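Local coordinates for putative glyoxalase superfamily protein (PDB 3IUZ) that probably acts as an iron(II)-dependent dioxygenase of the 2-oxoadipate dioxygenase/decarboxylase family, turning 2-oxoadipate into 2-hydroxyglutarate, at residues A[98-103]-A[128-133]; A[116-121]-A[141-146]; A[145-150]-A[224-229]. All coordinates share one frame; numbering follows the deposited sequence. Where two conformers were deposited one is given.

All three contacts reach one mixed sheet. Strand 125-132 pairs antiparallel with both strand 112-120 and strand 141-147, and so stands between the two strands of contact 2. Contact 1 meets contact 2 directly, with centres about 9 Å apart: Tyr130 N lies 2.8 Å from Phe142 O in a probable backbone hydrogen bond. Glu146 ties contact 1 to strand 141-147, through a salt bridge to Arg128 and a probable hydrogen bond to the backbone N of Glu100. Contacts 2 and 3 share Ser145 and Glu146, and their centres are about 13 Å apart. Contact 3 carries the same strand on to helix 224-232; its centre is about 16 Å from that of contact 1.

Contact 1 of 3, residues A[98-103]-A[128-133]; sequences EGEAAF and RSYAHA
Tyr130 OH donates a hydrogen bond to Glu100 OE1, 2.6 Å away. The hydroxyl meets the syn side of the carboxylate, 21° out of its plane. OE1 lies at the edge of the tyrosine ring. A water gives OE1 a second bond: it donates to OE1 and accepts from Arg128 NH1, at 2.8 Å on each side. This water lies in the plane of the guanidinium. Glu100 and Arg128 are thus joined through water rather than by a salt bridge, since OE1 and NH1 are 4.1 Å apart. The direct ion pair of Arg128 NH1 is with Glu146.

Packing is light. Arg128 CD comes within 3.5 Å of Glu100 OE1, and the two side chains cross at about a right angle. The arginine chain is extended from CG to NE, which carries its guanidinium past the carboxylate to the water.

Glu100 follows Gly99 in a type II' turn, Glu98 to Ala101, that leads into helix 101-110. Its backbone N bonds Glu146, and its side chain touches Val144. The arrangement is a helix-leading turn buttressed by polar side chains against the sheet, on the antiparallel neighbours 125-132 and 141-147.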
loop_
_atom_site.group_PDB
_atom_site.type_symbol
_atom_site.label_atom_id
_atom_site.label_comp_id
_atom_site.label_asym_id
_atom_site.label_seq_id
_atom_site.Cartn_x
_atom_site.Cartn_y
_atom_site.Cartn_z
ATOM N N GLU A 98 -7.523 -14.648 6.353
ATOM C CA GLU A 98 -7.470 -14.970 4.960
ATOM C C GLU A 98 -7.807 -13.760 4.111
ATOM O O GLU A 98 -8.743 -13.045 4.407
ATOM C CB GLU A 98 -8.500 -16.058 4.660
ATOM C CG GLU A 98 -8.301 -17.376 5.389
ATOM C CD GLU A 98 -9.452 -18.355 5.150
ATOM O OE1 GLU A 98 -9.941 -18.409 4.014
ATOM O OE2 GLU A 98 -9.877 -19.033 6.106
ATOM N N GLY A 99 -7.103 -13.611 2.997
ATOM C CA GLY A 99 -7.367 -12.534 2.065
ATOM C C GLY A 99 -7.452 -11.161 2.680
ATOM O O GLY A 99 -6.626 -10.791 3.554
ATOM N N GLU A 100 -8.408 -10.380 2.220
ATOM C CA GLU A 100 -8.463 -8.956 2.609
ATOM C C GLU A 100 -8.820 -8.729 4.092
ATOM O O GLU A 100 -8.607 -7.638 4.619
ATOM C CB GLU A 100 -9.371 -8.131 1.727
ATOM C CG GLU A 100 -10.824 -8.472 1.834
ATOM C CD GLU A 100 -11.712 -7.301 1.570
ATOM O OE1 GLU A 100 -11.257 -6.326 0.935
ATOM O OE2 GLU A 100 -12.877 -7.396 1.992
ATOM N N ALA A 101 -9.397 -9.735 4.746
ATOM C CA ALA A 101 -9.767 -9.617 6.160
ATOM C C ALA A 101 -8.554 -9.236 7.001
ATOM O O ALA A 101 -8.681 -8.693 8.065
ATOM C CB ALA A 101 -10.359 -10.957 6.695
ATOM N N ALA A 102 -7.363 -9.536 6.525
ATOM C CA ALA A 102 -6.163 -9.192 7.282
ATOM C C ALA A 102 -6.011 -7.686 7.382
ATOM O O ALA A 102 -5.415 -7.196 8.312
ATOM C CB ALA A 102 -4.907 -9.837 6.646
ATOM N N PHE A 103 -6.552 -6.962 6.402
ATOM C CA PHE A 103 -6.511 -5.513 6.377
ATOM C C PHE A 103 -7.849 -4.791 6.623
ATOM O O PHE A 103 -7.833 -3.719 7.176
ATOM C CB PHE A 103 -5.869 -5.059 5.063
ATOM C CG PHE A 103 -4.412 -5.344 5.050
ATOM C CD1 PHE A 103 -3.548 -4.496 5.715
ATOM C CD2 PHE A 103 -3.936 -6.563 4.574
ATOM C CE1 PHE A 103 -2.232 -4.810 5.835
ATOM C CE2 PHE A 103 -2.616 -6.878 4.691
ATOM C CZ PHE A 103 -1.761 -5.988 5.298
ATOM N N ARG A 128 -10.540 -4.656 -4.405
ATOM C CA ARG A 128 -11.547 -3.800 -3.746
ATOM C C ARG A 128 -10.891 -2.505 -3.319
ATOM O O ARG A 128 -9.762 -2.493 -2.822
ATOM C CB ARG A 128 -12.131 -4.501 -2.530
ATOM C CG ARG A 128 -12.888 -5.750 -2.863
ATOM C CD ARG A 128 -13.583 -6.408 -1.662
ATOM N NE ARG A 128 -14.278 -7.680 -2.002
ATOM C CZ ARG A 128 -13.712 -8.885 -2.066
ATOM N NH1 ARG A 128 -12.409 -9.047 -1.893
ATOM N NH2 ARG A 128 -14.462 -9.950 -2.322
ATOM N N SER A 129 -11.587 -1.398 -3.482
ATOM C CA SER A 129 -11.065 -0.123 -3.014
ATOM C C SER A 129 -11.766 0.314 -1.733
ATOM O O SER A 129 -12.960 0.005 -1.522
ATOM C CB SER A 129 -11.220 0.931 -4.092
ATOM O OG SER A 129 -12.608 1.163 -4.330
ATOM N N TYR A 130 -10.994 0.988 -0.891
ATOM C CA TYR A 130 -11.409 1.530 0.424
ATOM C C TYR A 130 -11.120 3.022 0.463
ATOM O O TYR A 130 -9.973 3.464 0.287
ATOM C CB TYR A 130 -10.654 0.790 1.569
ATOM C CG TYR A 130 -11.185 -0.592 1.662
ATOM C CD1 TYR A 130 -12.374 -0.830 2.334
ATOM C CD2 TYR A 130 -10.633 -1.629 0.884
ATOM C CE1 TYR A 130 -12.949 -2.112 2.373
ATOM C CE2 TYR A 130 -11.186 -2.892 0.882
ATOM C CZ TYR A 130 -12.350 -3.139 1.628
ATOM O OH TYR A 130 -12.915 -4.379 1.590
ATOM N N ALA A 131 -12.164 3.812 0.724
ATOM C CA ALA A 131 -12.032 5.263 0.840
ATOM C C ALA A 131 -12.398 5.691 2.223
ATOM O O ALA A 131 -13.311 5.136 2.844
ATOM C CB ALA A 131 -12.958 6.008 -0.182
ATOM N N HIS A 132 -11.744 6.741 2.668
ATOM C CA HIS A 132 -11.958 7.234 4.017
ATOM C C HIS A 132 -13.232 8.053 4.144
ATOM O O HIS A 132 -13.442 9.040 3.414
ATOM C CB HIS A 132 -10.750 8.009 4.519
ATOM C CG HIS A 132 -10.701 8.061 5.999
ATOM N ND1 HIS A 132 -11.457 8.960 6.719
ATOM C CD2 HIS A 132 -10.054 7.285 6.910
ATOM C CE1 HIS A 132 -11.279 8.740 8.014
ATOM N NE2 HIS A 132 -10.404 7.751 8.162
ATOM N N ALA A 133 -14.067 7.672 5.104
ATOM C CA ALA A 133 -15.397 8.301 5.265
ATOM C C ALA A 133 -15.285 9.792 5.570
ATOM O O ALA A 133 -16.204 10.514 5.295
ATOM C CB ALA A 133 -16.217 7.594 6.378
HETATM O O HOH W 1 -10.194 -7.358 -1.467
#

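Contact 2 of 3, residues A[116-121]-A[141-146]; sequences GNYPLD and QFFVSE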
loop_
_atom_site.group_PDB
_atom_site.type_symbol
_atom_site.label_atom_id
_atom_site.label_comp_id
_atom_site.label_asym_id
_atom_site.label_seq_id
_atom_site.Cartn_x
_atom_site.Cartn_y
_atom_site.Cartn_z
ATOM N N GLY A 116 -15.563 0.158 -3.847
ATOM C CA GLY A 116 -15.611 -0.411 -5.192
ATOM C C GLY A 116 -15.147 -1.860 -5.176
ATOM O O GLY A 116 -14.281 -2.229 -4.378
ATOM N N ASN A 117 -15.761 -2.640 -6.054
ATOM C CA ASN A 117 -15.454 -4.045 -6.212
ATOM C C ASN A 117 -14.996 -4.263 -7.641
ATOM O O ASN A 117 -15.713 -3.921 -8.591
ATOM C CB ASN A 117 -16.682 -4.898 -5.927
ATOM C CG ASN A 117 -16.390 -6.384 -6.020
ATOM O OD1 ASN A 117 -15.623 -6.926 -5.232
ATOM N ND2 ASN A 117 -16.998 -7.042 -6.993
ATOM N N TYR A 118 -13.785 -4.794 -7.791
ATOM C CA TYR A 118 -13.175 -4.941 -9.102
ATOM C C TYR A 118 -12.632 -6.345 -9.321
ATOM O O TYR A 118 -11.504 -6.617 -8.952
ATOM C CB TYR A 118 -12.022 -3.955 -9.222
ATOM C CG TYR A 118 -12.476 -2.554 -8.970
ATOM C CD1 TYR A 118 -13.150 -1.847 -9.953
ATOM C CD2 TYR A 118 -12.310 -1.961 -7.715
ATOM C CE1 TYR A 118 -13.616 -0.570 -9.709
ATOM C CE2 TYR A 118 -12.757 -0.685 -7.460
ATOM C CZ TYR A 118 -13.402 0.013 -8.472
ATOM O OH TYR A 118 -13.845 1.284 -8.241
ATOM N N PRO A 119 -13.411 -7.232 -9.954
ATOM C CA PRO A 119 -12.907 -8.590 -10.272
ATOM C C PRO A 119 -11.753 -8.497 -11.269
ATOM O O PRO A 119 -11.773 -7.631 -12.131
ATOM C CB PRO A 119 -14.120 -9.315 -10.886
ATOM C CG PRO A 119 -15.282 -8.380 -10.735
ATOM C CD PRO A 119 -14.758 -6.997 -10.484
ATOM N N LEU A 120 -10.731 -9.325 -11.081
ATOM C CA LEU A 120 -9.507 -9.297 -11.880
ATOM C C LEU A 120 -9.274 -10.751 -12.301
ATOM O O LEU A 120 -8.261 -11.377 -11.973
ATOM C CB LEU A 120 -8.337 -8.743 -11.056
ATOM C CG LEU A 120 -8.508 -7.354 -10.442
ATOM C CD1 LEU A 120 -7.460 -7.061 -9.382
ATOM C CD2 LEU A 120 -8.503 -6.269 -11.551
ATOM N N ASP A 121 -10.272 -11.293 -12.975
ATOM C CA ASP A 121 -10.343 -12.715 -13.260
ATOM C C ASP A 121 -9.156 -13.216 -14.082
ATOM O O ASP A 121 -8.687 -14.355 -13.893
ATOM C CB ASP A 121 -11.646 -12.994 -13.990
ATOM C CG ASP A 121 -12.856 -12.685 -13.113
ATOM O OD1 ASP A 121 -12.751 -12.815 -11.853
ATOM O OD2 ASP A 121 -13.896 -12.249 -13.672
ATOM N N GLN A 141 -6.773 6.364 -0.916
ATOM C CA GLN A 141 -7.535 5.141 -0.851
ATOM C C GLN A 141 -6.576 3.981 -0.650
ATOM O O GLN A 141 -5.368 4.123 -0.889
ATOM C CB GLN A 141 -8.344 4.908 -2.097
ATOM C CG GLN A 141 -9.498 5.839 -2.273
ATOM C CD GLN A 141 -10.316 5.461 -3.493
ATOM O OE1 GLN A 141 -11.210 4.602 -3.432
ATOM N NE2 GLN A 141 -9.988 6.071 -4.628
ATOM N N PHE A 142 -7.122 2.847 -0.210
ATOM C CA PHE A 142 -6.413 1.578 -0.204
ATOM C C PHE A 142 -7.047 0.705 -1.253
ATOM O O PHE A 142 -8.305 0.565 -1.315
ATOM C CB PHE A 142 -6.517 0.880 1.134
ATOM C CG PHE A 142 -5.553 1.387 2.158
ATOM C CD1 PHE A 142 -5.795 2.561 2.849
ATOM C CD2 PHE A 142 -4.363 0.713 2.383
ATOM C CE1 PHE A 142 -4.872 3.045 3.781
ATOM C CE2 PHE A 142 -3.442 1.173 3.302
ATOM C CZ PHE A 142 -3.669 2.324 4.007
ATOM N N PHE A 143 -6.212 0.070 -2.074
ATOM C CA PHE A 143 -6.707 -0.909 -3.030
ATOM C C PHE A 143 -6.171 -2.245 -2.536
ATOM O O PHE A 143 -4.970 -2.409 -2.435
ATOM C CB PHE A 143 -6.262 -0.584 -4.454
ATOM C CG PHE A 143 -7.004 -1.373 -5.490
ATOM C CD1 PHE A 143 -6.627 -2.675 -5.795
ATOM C CD2 PHE A 143 -8.095 -0.841 -6.142
ATOM C CE1 PHE A 143 -7.306 -3.404 -6.763
ATOM C CE2 PHE A 143 -8.775 -1.573 -7.093
ATOM C CZ PHE A 143 -8.396 -2.851 -7.396
ATOM N N VAL A 144 -7.061 -3.144 -2.129
ATOM C CA VAL A 144 -6.641 -4.409 -1.554
ATOM C C VAL A 144 -7.109 -5.506 -2.447
ATOM O O VAL A 144 -8.316 -5.644 -2.700
ATOM C CB VAL A 144 -7.230 -4.622 -0.144
ATOM C CG1 VAL A 144 -6.691 -5.969 0.436
ATOM C CG2 VAL A 144 -6.860 -3.397 0.759
ATOM N N SER A 145 -6.156 -6.278 -2.926
ATOM C CA SER A 145 -6.430 -7.426 -3.762
ATOM C C SER A 145 -6.242 -8.727 -3.028
ATOM O O SER A 145 -5.409 -8.831 -2.112
ATOM C CB SER A 145 -5.524 -7.378 -4.983
ATOM O OG SER A 145 -5.973 -6.347 -5.844
ATOM N N GLU A 146 -7.043 -9.704 -3.429
ATOM C CA GLU A 146 -6.963 -11.063 -2.955
ATOM C C GLU A 146 -6.603 -11.994 -4.097
ATOM O O GLU A 146 -7.287 -12.035 -5.156
ATOM C CB GLU A 146 -8.303 -11.553 -2.423
ATOM C CG GLU A 146 -8.901 -10.749 -1.300
ATOM C CD GLU A 146 -10.192 -11.374 -0.799
ATOM O OE1 GLU A 146 -11.132 -11.636 -1.619
ATOM O OE2 GLU A 146 -10.251 -11.550 0.429
#
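Tyr118 sets its ring beside that of Phe143, near parallel but slid apart, with little overlap. The planes are 28° apart, and the centroids are 5.8 Å apart. The touch is made by Tyr118 CD2 and Phe143 CE2, at 3.6 Å. Phe143 CZ also approaches Tyr118 CD2, at 4.0 Å. Phe143 CG stands anti to the backbone N (chi1 -167°), which swings the ring out to the tyrosine. The Tyr118 hydroxyl plays no part in this overlap. It is hydrogen-bonded to the backbone N of Phe325, and the Phe325 ring also meets Phe143. These rings form a small aromatic group.

Further along, Leu120 CD1 rests 3.9 Å from Ser145 OG. This is a van der Waals touch between a methyl and a hydroxyl.

The two strands are not paired with each other. Strand 125-132 runs between them and pairs antiparallel with both, so this is a side-chain contact between next-but-one strands of the sheet. Leu120 and Ser145 have the nearest CA atoms, still 8.9 Å apart. The side chains therefore reach across the middle strand, over the side where Ser129 lies against Tyr118 and Phe143.

No hydrogen bond joins the two segments. Cohesion between them comes from dispersion among ring carbons and one methyl, while backbone bonding to the middle strand sets their spacing.

Contact 3 of 3, residues A[145-150]-A[224-229]; sequences SEFHPE and AEMAWI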
loop_
_atom_site.group_PDB
_atom_site.type_symbol
_atom_site.label_atom_id
_atom_site.label_comp_id
_atom_site.label_asym_id
_atom_site.label_seq_id
_atom_site.Cartn_x
_atom_site.Cartn_y
_atom_site.Cartn_z
ATOM N N SER A 145 -6.156 -6.278 -2.926
ATOM C CA SER A 145 -6.430 -7.426 -3.762
ATOM C C SER A 145 -6.242 -8.727 -3.028
ATOM O O SER A 145 -5.409 -8.831 -2.112
ATOM C CB SER A 145 -5.524 -7.378 -4.983
ATOM O OG SER A 145 -5.973 -6.347 -5.844
ATOM N N GLU A 146 -7.043 -9.704 -3.429
ATOM C CA GLU A 146 -6.963 -11.063 -2.955
ATOM C C GLU A 146 -6.603 -11.994 -4.097
ATOM O O GLU A 146 -7.287 -12.035 -5.156
ATOM C CB GLU A 146 -8.303 -11.553 -2.423
ATOM C CG GLU A 146 -8.901 -10.749 -1.300
ATOM C CD GLU A 146 -10.192 -11.374 -0.799
ATOM O OE1 GLU A 146 -11.132 -11.636 -1.619
ATOM O OE2 GLU A 146 -10.251 -11.550 0.429
ATOM N N PHE A 147 -5.563 -12.785 -3.877
ATOM C CA PHE A 147 -5.215 -13.865 -4.809
ATOM C C PHE A 147 -5.986 -15.175 -4.512
ATOM O O PHE A 147 -6.088 -15.612 -3.351
ATOM C CB PHE A 147 -3.690 -14.129 -4.812
ATOM C CG PHE A 147 -3.313 -15.141 -5.806
ATOM C CD1 PHE A 147 -3.226 -14.806 -7.122
ATOM C CD2 PHE A 147 -3.167 -16.480 -5.438
ATOM C CE1 PHE A 147 -2.972 -15.763 -8.061
ATOM C CE2 PHE A 147 -2.901 -17.442 -6.410
ATOM C CZ PHE A 147 -2.817 -17.060 -7.697
ATOM N N HIS A 148 -6.472 -15.809 -5.586
ATOM C CA HIS A 148 -7.302 -17.019 -5.561
ATOM C C HIS A 148 -6.575 -18.235 -6.151
ATOM O O HIS A 148 -6.516 -18.383 -7.374
ATOM C CB HIS A 148 -8.593 -16.804 -6.375
ATOM C CG HIS A 148 -9.391 -15.614 -5.928
ATOM N ND1 HIS A 148 -9.877 -15.510 -4.650
ATOM C CD2 HIS A 148 -9.797 -14.493 -6.581
ATOM C CE1 HIS A 148 -10.513 -14.352 -4.509
ATOM N NE2 HIS A 148 -10.496 -13.719 -5.669
ATOM N N PRO A 149 -6.078 -19.131 -5.277
ATOM C CA PRO A 149 -5.319 -20.309 -5.762
ATOM C C PRO A 149 -6.145 -21.440 -6.339
ATOM O O PRO A 149 -5.567 -22.373 -6.906
ATOM C CB PRO A 149 -4.599 -20.804 -4.481
ATOM C CG PRO A 149 -4.609 -19.613 -3.520
ATOM C CD PRO A 149 -5.950 -18.977 -3.807
ATOM N N GLU A 150 -7.467 -21.401 -6.153
ATOM C CA GLU A 150 -8.349 -22.574 -6.401
ATOM C C GLU A 150 -8.151 -23.248 -7.744
ATOM O O GLU A 150 -8.158 -24.478 -7.845
ATOM C CB GLU A 150 -9.847 -22.176 -6.302
ATOM C CG GLU A 150 -10.386 -22.114 -4.881
ATOM C CD GLU A 150 -9.940 -20.874 -4.088
ATOM O OE1 GLU A 150 -9.239 -19.975 -4.639
ATOM O OE2 GLU A 150 -10.349 -20.789 -2.898
ATOM N N ALA A 224 2.522 -14.858 -12.134
ATOM C CA ALA A 224 3.480 -13.825 -11.752
ATOM C C ALA A 224 3.033 -13.119 -10.441
ATOM O O ALA A 224 3.847 -12.747 -9.585
ATOM C CB ALA A 224 3.631 -12.801 -12.916
ATOM N N GLU A 225 1.723 -12.989 -10.276
ATOM C CA GLU A 225 1.173 -12.233 -9.153
ATOM C C GLU A 225 1.416 -12.980 -7.853
ATOM O O GLU A 225 1.827 -12.380 -6.863
ATOM C CB GLU A 225 -0.319 -12.032 -9.377
ATOM C CG GLU A 225 -0.596 -10.987 -10.418
ATOM C CD GLU A 225 -0.348 -11.473 -11.848
ATOM O OE1 GLU A 225 -0.436 -12.690 -12.165
ATOM O OE2 GLU A 225 -0.047 -10.599 -12.659
HETATM N N MSE A 226 1.139 -14.285 -7.844
HETATM C CA MSE A 226 1.330 -15.083 -6.621
HETATM C C MSE A 226 2.828 -15.259 -6.334
HETATM O O MSE A 226 3.234 -15.258 -5.182
HETATM C CB MSE A 226 0.635 -16.463 -6.751
HETATM C CG MSE A 226 0.712 -17.350 -5.536
HETATM SE SE MSE A 226 -0.036 -16.527 -3.861
HETATM C CE MSE A 226 1.473 -16.842 -2.706
ATOM N N ALA A 227 3.667 -15.359 -7.383
ATOM C CA ALA A 227 5.112 -15.367 -7.165
ATOM C C ALA A 227 5.582 -14.083 -6.441
ATOM O O ALA A 227 6.361 -14.133 -5.498
ATOM C CB ALA A 227 5.890 -15.544 -8.499
ATOM N N TRP A 228 5.062 -12.944 -6.874
ATOM C CA TRP A 228 5.363 -11.649 -6.244
ATOM C C TRP A 228 4.940 -11.627 -4.778
ATOM O O TRP A 228 5.718 -11.275 -3.875
ATOM C CB TRP A 228 4.711 -10.520 -7.065
ATOM C CG TRP A 228 5.081 -9.205 -6.642
ATOM C CD1 TRP A 228 6.039 -8.391 -7.222
ATOM C CD2 TRP A 228 4.486 -8.432 -5.585
ATOM N NE1 TRP A 228 6.081 -7.200 -6.566
ATOM C CE2 TRP A 228 5.139 -7.193 -5.565
ATOM C CE3 TRP A 228 3.454 -8.679 -4.653
ATOM C CZ2 TRP A 228 4.826 -6.199 -4.623
ATOM C CZ3 TRP A 228 3.137 -7.719 -3.734
ATOM C CH2 TRP A 228 3.813 -6.484 -3.709
ATOM N N ILE A 229 3.731 -12.092 -4.509
ATOM C CA ILE A 229 3.252 -12.202 -3.132
ATOM C C ILE A 229 4.168 -13.080 -2.296
ATOM O O ILE A 229 4.472 -12.771 -1.158
ATOM C CB ILE A 229 1.791 -12.689 -3.055
ATOM C CG1 ILE A 229 0.873 -11.707 -3.801
ATOM C CG2 ILE A 229 1.399 -12.832 -1.573
ATOM C CD1 ILE A 229 -0.589 -12.156 -3.963
#
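The first turns of helix 224-232 pack on the C-terminal end of strand 141-147, and a Met-aromatic pair joins them. Phe147 and Met226 have the nearest CA atoms, 6.9 Å apart. The helix is regular here, with Trp228 N and Ile229 N bonded to the carbonyls of Ala224 and Glu225. Beyond Phe147 the other segment leaves the sheet as loop.

Met226 is a selenomethionine. Its CB sits over one face of the Phe147 ring in a CH-pi contact, 3.7 Å from the centroid and 15° off the ring normal. The CB is offset toward the rim, nearest CZ, at 3.6 Å. The side chain then bends at chi2 (57°) and runs across the ring toward CD2. The two side chains cross at about a right angle. Selenium reaches the ring obliquely, 4.2 Å from its centroid and 40° off the normal.

Phe147 also points its CB toward the helix. One turn on from Met226, the Ile229 CD1 methyl touches Phe147 CB, 3.8 Å away.

More aromatic and aliphatic groups close in around the pair. Phe152 meets the Phe147 ring. Phe156 of helix 154-164 touches both Phe147 and Met226, and Val160 of that helix touches Met226. Leu219 of helix 213-222 adds to the cover on Met226. The contact is thus a buried apolar junction between the C-terminal end of strand 141-147 and three helices. The shortest approach between the two segments is Phe147 CD2 to Met226 SE, 3.5 Å.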